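Local structure of RTX-adhesin (Marinomonas primoryensis, 5IRB) at residues A[7-13]-A[33-39]; A[41-47]-A[84-90]; A[73-77]-A[104-108]. The protein belongs to a 1.5-MDa adhesin that attaches its Antarctic bacterium to diatoms and ice, this piece being three calcium-binding beta-sandwich domains in a row. One frame throughout, in Å; residues are numbered along the deposited sequence.

All three contacts lie in the first of the chain's beta-sandwich domains. Interactions 1 and 2 each pair two antiparallel strands, the first pair in one sheet of the sandwich and the second pair in the sheet facing it. Their centres are 9 Å apart, and they touch across the core where V36 CG1 meets F41 CE2 at 3.6 Å. The chain passes from interaction 1 to interaction 2 as strand 29-38 crosses over to strand 43-50. Interaction 3 lies about 23 Å from interaction 1 and 26 Å from interaction 2, centre to centre. Its segments alternate with those of interaction 2 along the chain, and strands 81-89 and 95-106 are neighbours. D77, in interaction 3, binds a calcium ion near the end of the domain that leads on to the next.

Interaction 1: residues A[7-13]-A[33-39]; sequences LINLDID and TGVVNGD
Strands 8-12 and 33-38 run antiparallel, their axes 157° apart and 4.4 Å from each other at closest approach, and are two of the three strands of one sheet of a beta sandwich, probably immunoglobulin-like. N9 pairs with N37 and D11 with V35 through two backbone hydrogen bonds each; in the second pair D11 N reaches V35 O at 2.9 Å. At the L7 end D39 N bonds to L7 O, while L7 N meets D39 OD2 at 2.8 Å on the anti side of the carboxylate. The short aspartate side chain reaches that amide because its CG stands anti to its own carbonyl carbon (chi1 -80°), leaving the carboxylate to bend back over the end of the ladder.

Alternation sorts the side chains. I8, L10, V36 and I12 supply the apolar inner side. Here L10 CD1 lies against V36 CG2 at 3.8 Å, while the other branch, V36 CG1, comes to 4.1 Å from I8 CB. The branched residues thus interlock and fill the layer beneath strand 81-89, with W65 joining them from strand 64-70. N9, D11, V35 and N37 turn to the other face, where polar groups can meet solvent; D11 CB still rests on V35 CG2. The two glycines suit the closest backbone pairs: G34 lets D11 O approach its CA to 3.1 Å, and G38 has a positive phi of 115° that glycine adopts readily. At the far end D13 N bonds to T33 O, and one water molecule joins D13 OD2 to G34 O, donating to each at 3.0 Å.

Interaction 2: residues A[41-47]-A[84-90]; sequences FSSGVVT and ASVVVTN
F41 lays the flat of its ring over V88, and the two side chains cross at about a right angle. CG of F41 stands between its backbone N and carbonyl carbon (chi1 58°), which swings the ring back over the neighbouring strand. V88 CG1 sits 3.9 Å from the ring centroid and only 5° off its normal, a CH-pi contact over the centre of the face, while V88 CG2 packs on F41 CB at 3.8 Å. A beta-branched valine suits this place because its two methyls span the ring's face and its root. G44, directly across from V88, adds no side chain, and its CA approaches V88 CA to 3.8 Å.

The ring stands where the strand begins with a classic beta bulge: S42 and S43 both face T89, whose carbonyl O accepts from S42 N at 2.7 Å and from S43 N at 3.1 Å, both donors in the carbonyl plane. Beyond it strands 43-50 and 81-89 follow regular antiparallel pairing inside the five-stranded sheet of the sandwich, and V46 CG2 meets V86 CG2 on the core side.

T47 turns to the face opposite V88 and F41. Its N bonds to S85 O at 2.7 Å and its O takes S85 N, while T47 CB rests 4.0 Å from S85 OG, small polar residues suited to a partly exposed surface.

Interaction 3: residues A[73-77]-A[104-108]; sequences DLSAD and FIVKT. With CA (calcium ion), chain H.
L74 reaches from the last turn of helix 71-76 onto the ring of F104. Its CB lies 4.2 Å from F104 CE2, near the outer end of the ring. CG stands anti to the carbonyl carbon (chi1 -72°), so the branch point leads off beside the backbone N, and from there CD2 is carried over the ring's face, 3.8 Å from F104 CZ and 4.0 Å from F104 CE1. It lies 28° off the ring normal, a CH-pi contact displaced from the centre toward the rim. Leucine, with its spread methyls, suits a place where a face must be covered from a helix.

The same residue also meets the ring through its backbone: L74 O lies in the ring plane at the edge, 3.4 Å from F104 CE2, where the aromatic hydrogens probably carry some positive charge. D77 CB approaches that edge near its plane too. Past it the D77 carboxylate grips calcium with both oxygens, OD1 at 2.4 Å and OD2 at 2.6 Å; three waters, D79 and the carbonyl of I81 complete the site, and N51 N also bonds to D77 OD1. Further along, V106 CG1 rests 4.0 Å from S75 OG.

The helix bridges strands 64-70 and 81-89, which belong to different sheets, and L74 points in among I50 of strand 43-50, I21 of strand 20-21 and V82 of strand 81-89, with F104 of strand 95-106 beside them.

Interaction 1: residues A[7-13]-A[33-39]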
loop_
_atom_site.group_PDB
_atom_site.type_symbol
_atom_site.label_atom_id
_atom_site.label_comp_id
_atom_site.label_asym_id
_atom_site.label_seq_id
_atom_site.Cartn_x
_atom_site.Cartn_y
_atom_site.Cartn_z
ATOM N N LEU A 7 26.309 -30.916 48.651
ATOM C CA LEU A 7 26.638 -30.603 47.260
ATOM C C LEU A 7 25.363 -30.691 46.391
ATOM O O LEU A 7 24.804 -31.774 46.190
ATOM C CB LEU A 7 27.745 -31.523 46.748
ATOM C CG LEU A 7 28.979 -31.421 47.677
ATOM C CD1 LEU A 7 30.147 -32.286 47.217
ATOM C CD2 LEU A 7 29.439 -29.959 47.910
ATOM N N ILE A 8 24.885 -29.539 45.928
ATOM C CA ILE A 8 23.697 -29.474 45.062
ATOM C C ILE A 8 23.896 -28.707 43.755
ATOM O O ILE A 8 24.850 -27.949 43.591
ATOM C CB ILE A 8 22.522 -28.825 45.805
ATOM C CG1 ILE A 8 22.992 -27.502 46.413
ATOM C CG2 ILE A 8 22.011 -29.747 46.905
ATOM C CD1 ILE A 8 21.889 -26.650 46.943
ATOM N N ASN A 9 22.958 -28.918 42.838
ATOM C CA ASN A 9 22.955 -28.281 41.535
ATOM C C ASN A 9 21.601 -27.603 41.308
ATOM O O ASN A 9 20.562 -28.194 41.581
ATOM C CB ASN A 9 23.247 -29.306 40.433
ATOM C CG ASN A 9 23.588 -28.655 39.101
ATOM O OD1 ASN A 9 24.734 -28.271 38.862
ATOM N ND2 ASN A 9 22.594 -28.530 38.223
ATOM N N LEU A 10 21.616 -26.383 40.784
ATOM C CA LEU A 10 20.397 -25.606 40.596
ATOM C C LEU A 10 20.154 -25.360 39.112
ATOM O O LEU A 10 21.018 -24.834 38.421
ATOM C CB LEU A 10 20.500 -24.261 41.313
ATOM C CG LEU A 10 19.360 -23.239 41.148
ATOM C CD1 LEU A 10 18.050 -23.790 41.683
ATOM C CD2 LEU A 10 19.694 -21.910 41.812
ATOM N N ASP A 11 18.989 -25.769 38.623
ATOM C CA ASP A 11 18.624 -25.531 37.229
ATOM C C ASP A 11 17.368 -24.710 37.139
ATOM O O ASP A 11 16.447 -24.869 37.945
ATOM C CB ASP A 11 18.403 -26.832 36.462
ATOM C CG ASP A 11 19.695 -27.483 36.020
ATOM O OD1 ASP A 11 20.318 -26.970 35.060
ATOM O OD2 ASP A 11 20.078 -28.515 36.609
ATOM N N ILE A 12 17.340 -23.849 36.123
ATOM C CA ILE A 12 16.179 -23.043 35.785
ATOM C C ILE A 12 15.654 -23.555 34.451
ATOM O O ILE A 12 16.427 -23.723 33.506
ATOM C CB ILE A 12 16.529 -21.543 35.694
ATOM C CG1 ILE A 12 17.275 -21.091 36.963
ATOM C CG2 ILE A 12 15.283 -20.699 35.441
ATOM C CD1 ILE A 12 18.201 -19.900 36.746
ATOM N N ASP A 13 14.361 -23.858 34.386
ATOM C CA ASP A 13 13.740 -24.276 33.128
ATOM C C ASP A 13 13.688 -23.102 32.155
ATOM O O ASP A 13 13.684 -21.948 32.592
ATOM C CB ASP A 13 12.327 -24.809 33.379
ATOM C CG ASP A 13 12.312 -26.014 34.290
ATOM O OD1 ASP A 13 13.181 -26.893 34.135
ATOM O OD2 ASP A 13 11.443 -26.076 35.182
ATOM N N THR A 33 10.421 -21.669 36.674
ATOM C CA THR A 33 10.427 -22.959 37.341
ATOM C C THR A 33 11.808 -23.564 37.205
ATOM O O THR A 33 12.584 -23.155 36.343
ATOM C CB THR A 33 9.394 -23.955 36.765
ATOM O OG1 THR A 33 9.821 -24.401 35.477
ATOM C CG2 THR A 33 7.989 -23.355 36.685
ATOM N N GLY A 34 12.110 -24.540 38.058
ATOM C CA GLY A 34 13.326 -25.293 37.904
ATOM C C GLY A 34 13.397 -26.438 38.880
ATOM O O GLY A 34 12.388 -26.867 39.451
ATOM N N VAL A 35 14.611 -26.932 39.075
ATOM C CA VAL A 35 14.846 -28.090 39.922
ATOM C C VAL A 35 16.135 -27.871 40.704
ATOM O O VAL A 35 17.040 -27.159 40.245
ATOM C CB VAL A 35 14.933 -29.397 39.118
ATOM C CG1 VAL A 35 13.596 -29.741 38.508
ATOM C CG2 VAL A 35 16.010 -29.304 38.046
ATOM N N VAL A 36 16.200 -28.466 41.889
ATOM C CA VAL A 36 17.429 -28.536 42.670
ATOM C C VAL A 36 17.794 -30.015 42.730
ATOM O O VAL A 36 16.976 -30.832 43.099
ATOM C CB VAL A 36 17.269 -27.962 44.095
ATOM C CG1 VAL A 36 18.585 -28.080 44.880
ATOM C CG2 VAL A 36 16.759 -26.519 44.067
ATOM N N ASN A 37 19.010 -30.371 42.362
ATOM C CA ASN A 37 19.411 -31.763 42.323
ATOM C C ASN A 37 20.609 -31.983 43.205
ATOM O O ASN A 37 21.230 -31.020 43.630
ATOM C CB ASN A 37 19.808 -32.132 40.891
ATOM C CG ASN A 37 18.627 -32.365 39.999
ATOM O OD1 ASN A 37 18.459 -31.727 38.946
ATOM N ND2 ASN A 37 17.783 -33.287 40.415
ATOM N N GLY A 38 21.066 -33.217 43.369
ATOM C CA GLY A 38 22.283 -33.413 44.112
ATOM C C GLY A 38 21.994 -34.173 45.374
ATOM O O GLY A 38 21.168 -35.066 45.347
ATOM N N ASP A 39 22.671 -33.828 46.449
ATOM C CA ASP A 39 22.380 -34.409 47.765
ATOM C C ASP A 39 20.918 -34.251 48.181
ATOM O O ASP A 39 20.253 -33.273 47.829
ATOM C CB ASP A 39 23.244 -33.769 48.832
ATOM C CG ASP A 39 24.618 -34.332 48.853
ATOM O OD1 ASP A 39 24.749 -35.535 48.599
ATOM O OD2 ASP A 39 25.566 -33.581 49.161
HETATM O O HOH W 1 11.507 -20.896 34.115
HETATM O O HOH W 2 10.309 -27.658 37.508
#

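Interaction 2: residues A[41-47]-A[84-90]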
loop_
_atom_site.group_PDB
_atom_site.type_symbol
_atom_site.label_atom_id
_atom_site.label_comp_id
_atom_site.label_asym_id
_atom_site.label_seq_id
_atom_site.Cartn_x
_atom_site.Cartn_y
_atom_site.Cartn_z
ATOM N N PHE A 41 17.815 -33.424 50.618
ATOM C CA PHE A 41 17.569 -32.310 51.527
ATOM C C PHE A 41 16.080 -32.281 51.887
ATOM O O PHE A 41 15.269 -32.914 51.208
ATOM C CB PHE A 41 18.073 -30.991 50.919
ATOM C CG PHE A 41 17.461 -30.641 49.585
ATOM C CD1 PHE A 41 16.244 -29.991 49.516
ATOM C CD2 PHE A 41 18.098 -30.986 48.401
ATOM C CE1 PHE A 41 15.684 -29.648 48.270
ATOM C CE2 PHE A 41 17.539 -30.665 47.161
ATOM C CZ PHE A 41 16.322 -29.998 47.101
ATOM N N SER A 42 15.718 -31.593 52.969
ATOM C CA SER A 42 14.324 -31.590 53.400
ATOM C C SER A 42 13.612 -30.249 53.211
ATOM O O SER A 42 12.386 -30.180 53.323
ATOM C CB SER A 42 14.233 -32.039 54.872
ATOM O OG SER A 42 15.049 -31.241 55.718
ATOM N N SER A 43 14.366 -29.189 52.913
ATOM C CA SER A 43 13.770 -27.934 52.477
ATOM C C SER A 43 14.832 -27.084 51.807
ATOM O O SER A 43 16.032 -27.364 51.916
ATOM C CB SER A 43 13.142 -27.156 53.639
ATOM O OG SER A 43 14.123 -26.754 54.578
ATOM N N GLY A 44 14.388 -26.041 51.121
ATOM C CA GLY A 44 15.303 -25.112 50.490
ATOM C C GLY A 44 14.627 -23.813 50.086
ATOM O O GLY A 44 13.396 -23.744 50.004
ATOM N N VAL A 45 15.447 -22.787 49.866
ATOM C CA VAL A 45 14.988 -21.467 49.443
ATOM C C VAL A 45 15.706 -21.055 48.171
ATOM O O VAL A 45 16.924 -20.857 48.177
ATOM C CB VAL A 45 15.233 -20.382 50.513
ATOM C CG1 VAL A 45 14.732 -19.004 50.028
ATOM C CG2 VAL A 45 14.614 -20.785 51.865
ATOM N N VAL A 46 14.945 -20.942 47.081
ATOM C CA VAL A 46 15.442 -20.379 45.824
ATOM C C VAL A 46 15.245 -18.866 45.751
ATOM O O VAL A 46 14.145 -18.354 45.966
ATOM C CB VAL A 46 14.759 -21.022 44.605
ATOM C CG1 VAL A 46 15.168 -20.307 43.311
ATOM C CG2 VAL A 46 15.093 -22.501 44.538
ATOM N N THR A 47 16.342 -18.165 45.476
ATOM C CA THR A 47 16.325 -16.726 45.275
ATOM C C THR A 47 16.657 -16.387 43.818
ATOM O O THR A 47 17.670 -16.839 43.281
ATOM C CB THR A 47 17.311 -16.028 46.225
ATOM O OG1 THR A 47 16.942 -16.334 47.577
ATOM C CG2 THR A 47 17.281 -14.513 46.035
ATOM N N ALA A 84 20.141 -16.774 39.696
ATOM C CA ALA A 84 19.462 -17.562 40.710
ATOM C C ALA A 84 20.445 -18.163 41.702
ATOM O O ALA A 84 21.567 -18.505 41.347
ATOM C CB ALA A 84 18.658 -18.660 40.052
ATOM N N SER A 85 20.017 -18.275 42.943
ATOM C CA SER A 85 20.772 -19.068 43.906
ATOM C C SER A 85 19.846 -19.840 44.844
ATOM O O SER A 85 18.650 -19.524 44.969
ATOM C CB SER A 85 21.735 -18.171 44.688
ATOM O OG SER A 85 21.026 -17.235 45.479
ATOM N N VAL A 86 20.386 -20.892 45.462
ATOM C CA VAL A 86 19.589 -21.706 46.368
ATOM C C VAL A 86 20.404 -22.068 47.627
ATOM O O VAL A 86 21.616 -22.269 47.552
ATOM C CB VAL A 86 19.067 -22.977 45.658
ATOM C CG1 VAL A 86 20.215 -23.865 45.210
ATOM C CG2 VAL A 86 18.063 -23.747 46.542
ATOM N N VAL A 87 19.742 -22.085 48.777
ATOM C CA VAL A 87 20.275 -22.767 49.957
ATOM C C VAL A 87 19.280 -23.848 50.386
ATOM O O VAL A 87 18.067 -23.607 50.392
ATOM C CB VAL A 87 20.559 -21.789 51.102
ATOM C CG1 VAL A 87 19.328 -20.981 51.433
ATOM C CG2 VAL A 87 21.067 -22.541 52.332
ATOM N N VAL A 88 19.788 -25.046 50.678
ATOM C CA VAL A 88 18.955 -26.161 51.109
ATOM C C VAL A 88 19.427 -26.689 52.479
ATOM O O VAL A 88 20.582 -26.490 52.859
ATOM C CB VAL A 88 18.976 -27.339 50.119
ATOM C CG1 VAL A 88 18.607 -26.896 48.712
ATOM C CG2 VAL A 88 20.340 -28.038 50.144
ATOM N N THR A 89 18.536 -27.370 53.190
ATOM C CA THR A 89 18.832 -27.921 54.519
ATOM C C THR A 89 18.331 -29.345 54.564
ATOM O O THR A 89 17.292 -29.635 53.985
ATOM C CB THR A 89 18.158 -27.122 55.645
ATOM O OG1 THR A 89 18.522 -25.745 55.523
ATOM C CG2 THR A 89 18.598 -27.656 57.013
ATOM N N ASN A 90 19.054 -30.238 55.242
ATOM C CA ASN A 90 18.529 -31.591 55.445
ATOM C C ASN A 90 18.126 -31.817 56.891
ATOM O O ASN A 90 18.225 -30.912 57.719
ATOM C CB ASN A 90 19.550 -32.656 55.005
ATOM C CG ASN A 90 20.774 -32.763 55.941
ATOM O OD1 ASN A 90 20.865 -32.112 56.982
ATOM N ND2 ASN A 90 21.721 -33.590 55.541
#

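Interaction 3: residues A[73-77]-A[104-108]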
loop_
_atom_site.group_PDB
_atom_site.type_symbol
_atom_site.label_atom_id
_atom_site.label_comp_id
_atom_site.label_asym_id
_atom_site.label_seq_id
_atom_site.Cartn_x
_atom_site.Cartn_y
_atom_site.Cartn_z
ATOM N N ASP A 73 9.688 -7.005 34.745
ATOM C CA ASP A 73 11.063 -7.187 35.185
ATOM C C ASP A 73 11.854 -8.043 34.211
ATOM O O ASP A 73 13.009 -7.744 33.931
ATOM C CB ASP A 73 11.095 -7.779 36.597
ATOM C CG ASP A 73 10.683 -6.767 37.640
ATOM O OD1 ASP A 73 10.930 -5.563 37.409
ATOM O OD2 ASP A 73 10.104 -7.153 38.673
ATOM N N LEU A 74 11.234 -9.083 33.670
ATOM C CA LEU A 74 11.904 -9.888 32.657
ATOM C C LEU A 74 12.161 -9.034 31.397
ATOM O O LEU A 74 13.266 -9.010 30.854
ATOM C CB LEU A 74 11.063 -11.128 32.309
ATOM C CG LEU A 74 10.968 -12.263 33.336
ATOM C CD1 LEU A 74 9.821 -13.216 33.014
ATOM C CD2 LEU A 74 12.299 -13.004 33.361
ATOM N N SER A 75 11.157 -8.273 30.983
ATOM C CA SER A 75 11.292 -7.467 29.780
ATOM C C SER A 75 12.363 -6.378 29.941
ATOM O O SER A 75 13.153 -6.130 29.026
ATOM C CB SER A 75 9.940 -6.840 29.430
ATOM O OG SER A 75 10.072 -5.971 28.325
ATOM N N ALA A 76 12.431 -5.794 31.133
ATOM C CA ALA A 76 13.392 -4.734 31.436
ATOM C C ALA A 76 14.797 -5.224 31.788
ATOM O O ALA A 76 15.743 -4.427 31.770
ATOM C CB ALA A 76 12.866 -3.863 32.566
ATOM N N ASP A 77 14.937 -6.504 32.144
ATOM C CA ASP A 77 16.214 -6.999 32.675
ATOM C C ASP A 77 17.328 -6.766 31.655
ATOM O O ASP A 77 17.315 -7.331 30.558
ATOM C CB ASP A 77 16.113 -8.493 33.041
ATOM C CG ASP A 77 17.420 -9.064 33.586
ATOM O OD1 ASP A 77 17.698 -8.913 34.812
ATOM O OD2 ASP A 77 18.175 -9.672 32.776
ATOM N N PHE A 104 17.417 -15.538 28.289
ATOM C CA PHE A 104 16.160 -15.609 27.563
ATOM C C PHE A 104 16.156 -14.507 26.521
ATOM O O PHE A 104 17.051 -13.656 26.506
ATOM C CB PHE A 104 14.964 -15.514 28.510
ATOM C CG PHE A 104 14.939 -14.266 29.326
ATOM C CD1 PHE A 104 15.691 -14.166 30.489
ATOM C CD2 PHE A 104 14.169 -13.187 28.937
ATOM C CE1 PHE A 104 15.677 -13.019 31.241
ATOM C CE2 PHE A 104 14.150 -12.034 29.683
ATOM C CZ PHE A 104 14.910 -11.946 30.841
ATOM N N ILE A 105 15.170 -14.562 25.633
ATOM C CA ILE A 105 14.988 -13.553 24.584
ATOM C C ILE A 105 13.750 -12.700 24.837
ATOM O O ILE A 105 12.683 -13.222 25.170
ATOM C CB ILE A 105 14.873 -14.236 23.223
ATOM C CG1 ILE A 105 16.151 -15.040 22.951
ATOM C CG2 ILE A 105 14.523 -13.218 22.102
ATOM C CD1 ILE A 105 16.051 -15.957 21.766
ATOM N N VAL A 106 13.889 -11.387 24.668
ATOM C CA VAL A 106 12.740 -10.487 24.715
ATOM C C VAL A 106 12.424 -9.969 23.303
ATOM O O VAL A 106 13.268 -9.354 22.659
ATOM C CB VAL A 106 12.976 -9.301 25.657
ATOM C CG1 VAL A 106 11.760 -8.385 25.677
ATOM C CG2 VAL A 106 13.268 -9.805 27.074
ATOM N N LYS A 107 11.194 -10.231 22.868
ATOM C CA LYS A 107 10.654 -9.868 21.556
ATOM C C LYS A 107 9.214 -9.437 21.730
ATOM O O LYS A 107 8.304 -10.254 21.642
ATOM C CB LYS A 107 10.744 -11.053 20.591
ATOM C CG LYS A 107 10.378 -10.750 19.129
ATOM C CD LYS A 107 11.284 -9.728 18.470
ATOM C CE LYS A 107 10.847 -9.482 17.015
ATOM N NZ LYS A 107 10.848 -10.760 16.230
ATOM N N THR A 108 9.009 -8.155 22.002
ATOM C CA THR A 108 7.684 -7.690 22.348
ATOM C C THR A 108 6.984 -6.916 21.231
ATOM O O THR A 108 5.803 -6.599 21.355
ATOM C CB THR A 108 7.756 -6.778 23.567
ATOM O OG1 THR A 108 8.697 -5.737 23.287
ATOM C CG2 THR A 108 8.219 -7.559 24.812
HETATM CA CA CA H . 19.847 -9.942 34.700
HETATM O O HOH W 3 20.465 -7.517 35.102
HETATM O O HOH W 4 22.121 -10.611 35.386
HETATM O O HOH W 5 19.384 -10.229 37.194
#